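Local structure of cyclic nucleotide-binding protein (Brucella abortus biovar 1, 5D1I) at residues G66-F71 against R82-G87. The protein is of unknown function but carries a cyclic nucleotide-binding domain of the cupin-like beta-barrel class and may act as a DNA-binding transcription factor. Residues are numbered along the deposited sequence; the frame is centred on the assembly and turned at random.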
# COMPACT_ATOMS: atom_id res chain seq x y z
N GLY A 66 -16.06 4.19 0.85
CA GLY A 66 -16.31 5.43 0.13
C GLY A 66 -15.44 5.61 -1.10
O GLY A 66 -14.71 4.71 -1.50
N THR A 67 -15.53 6.80 -1.70
CA THR A 67 -14.79 7.09 -2.91
C THR A 67 -14.21 8.50 -2.87
O THR A 67 -14.90 9.46 -2.52
CB THR A 67 -15.67 6.96 -4.17
OG1 THR A 67 -16.33 5.69 -4.17
CG2 THR A 67 -14.84 7.09 -5.44
N ILE A 68 -12.94 8.61 -3.23
CA ILE A 68 -12.24 9.87 -3.25
C ILE A 68 -11.66 10.11 -4.64
O ILE A 68 -11.01 9.23 -5.20
CB ILE A 68 -11.11 9.90 -2.20
CG1 ILE A 68 -11.69 10.08 -0.80
CG2 ILE A 68 -10.10 11.00 -2.51
CD1 ILE A 68 -10.66 9.93 0.31
N THR A 69 -11.92 11.29 -5.20
CA THR A 69 -11.32 11.66 -6.47
C THR A 69 -10.01 12.40 -6.25
O THR A 69 -9.96 13.39 -5.51
CB THR A 69 -12.27 12.54 -7.30
OG1 THR A 69 -13.39 11.75 -7.72
CG2 THR A 69 -11.56 13.08 -8.53
N LEU A 70 -8.94 11.90 -6.87
CA LEU A 70 -7.65 12.57 -6.86
C LEU A 70 -7.56 13.51 -8.05
O LEU A 70 -7.97 13.15 -9.16
CB LEU A 70 -6.51 11.56 -6.91
CG LEU A 70 -6.51 10.45 -5.86
CD1 LEU A 70 -5.27 9.58 -6.02
CD2 LEU A 70 -6.58 11.03 -4.46
N PHE A 71 -7.03 14.70 -7.85
CA PHE A 71 -6.99 15.68 -8.92
C PHE A 71 -5.78 16.60 -8.85
O PHE A 71 -5.11 16.68 -7.82
CB PHE A 71 -8.28 16.53 -8.92
CG PHE A 71 -8.53 17.26 -7.62
CD1 PHE A 71 -7.98 18.52 -7.40
CD2 PHE A 71 -9.33 16.71 -6.64
CE1 PHE A 71 -8.21 19.20 -6.22
CE2 PHE A 71 -9.56 17.38 -5.45
CZ PHE A 71 -9.01 18.63 -5.24
N ARG A 82 -7.88 10.33 -11.11
CA ARG A 82 -8.58 9.06 -11.03
C ARG A 82 -9.27 8.95 -9.67
O ARG A 82 -8.91 9.67 -8.74
CB ARG A 82 -7.61 7.89 -11.22
CG ARG A 82 -6.65 7.72 -10.05
CD ARG A 82 -5.70 6.55 -10.23
NE ARG A 82 -5.26 6.04 -8.94
CZ ARG A 82 -4.23 6.53 -8.25
NH1 ARG A 82 -3.52 7.53 -8.75
NH2 ARG A 82 -3.92 6.01 -7.07
N PRO A 83 -10.27 8.06 -9.55
CA PRO A 83 -10.87 7.82 -8.23
C PRO A 83 -10.13 6.74 -7.44
O PRO A 83 -9.52 5.86 -8.03
CB PRO A 83 -12.29 7.35 -8.58
CG PRO A 83 -12.13 6.68 -9.90
CD PRO A 83 -11.06 7.45 -10.64
N VAL A 84 -10.17 6.82 -6.11
CA VAL A 84 -9.63 5.76 -5.26
C VAL A 84 -10.68 5.30 -4.26
O VAL A 84 -11.54 6.08 -3.84
CB VAL A 84 -8.36 6.21 -4.51
CG1 VAL A 84 -7.17 6.24 -5.45
CG2 VAL A 84 -8.57 7.57 -3.84
N GLY A 85 -10.60 4.03 -3.87
CA GLY A 85 -11.59 3.44 -2.98
C GLY A 85 -10.95 2.65 -1.85
O GLY A 85 -9.78 2.86 -1.55
N PRO A 86 -11.72 1.75 -1.23
CA PRO A 86 -11.27 0.96 -0.08
C PRO A 86 -9.87 0.37 -0.28
O PRO A 86 -9.58 -0.21 -1.32
CB PRO A 86 -12.32 -0.14 0.02
CG PRO A 86 -13.57 0.49 -0.52
CD PRO A 86 -13.09 1.40 -1.64
N GLY A 87 -9.01 0.56 0.72
CA GLY A 87 -7.67 0.01 0.67
C GLY A 87 -6.62 0.99 0.18
O GLY A 87 -5.43 0.80 0.44
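Ile68 and Val84 form a hydrogen-bonded antiparallel pair in the beta hairpin of strands 68-74 and 77-84, part of the cyclic nucleotide-binding domain's beta barrel. Two nearly straight backbone bonds join them: Ile68 N to Val84 O (3.0 Å) and Val84 N to Ile68 O (2.7 Å). Leu70 N donates to Arg82 O (2.9 Å), but the return bond from Arg82 N to Leu70 O is weak. Thr69 faces Pro83 as a non-hydrogen-bonded pair. Pro83 CA adds a CA-H...O contact to Ile68 O (3.3 Å), which already accepts the Val84 N-H.

Apolar contacts lie on the face of Ile68, Leu70 and Val84. With chi1 of Val84 at -76°, CG1 lies anti to the carbonyl carbon, and CG2 falls between the backbone N and the carbonyl carbon. Val84 CG2 is pressed against Ile68 O (3.2 Å) and also touches Ile68 CB. Val84 CG1 meets Leu70 CD1 at 3.9 Å, the two side chains roughly perpendicular. Ile63 of strand 56-63 also packs on Ile68 and Val84.

The polar groups of Thr69 and Arg82 are bonded outside the hairpin. Thr69 OG1 is hydrogen-bonded to Asp108 OD1. Arg82 NH1 and NH2 donate hydrogen bonds to the backbone carbonyls of Glu25 and Gly19 of the second subunit, respectively. Leu70 CD1 lies over one guanidinium face, 3.6 Å above its plane and nearer the edge of the group than its centre.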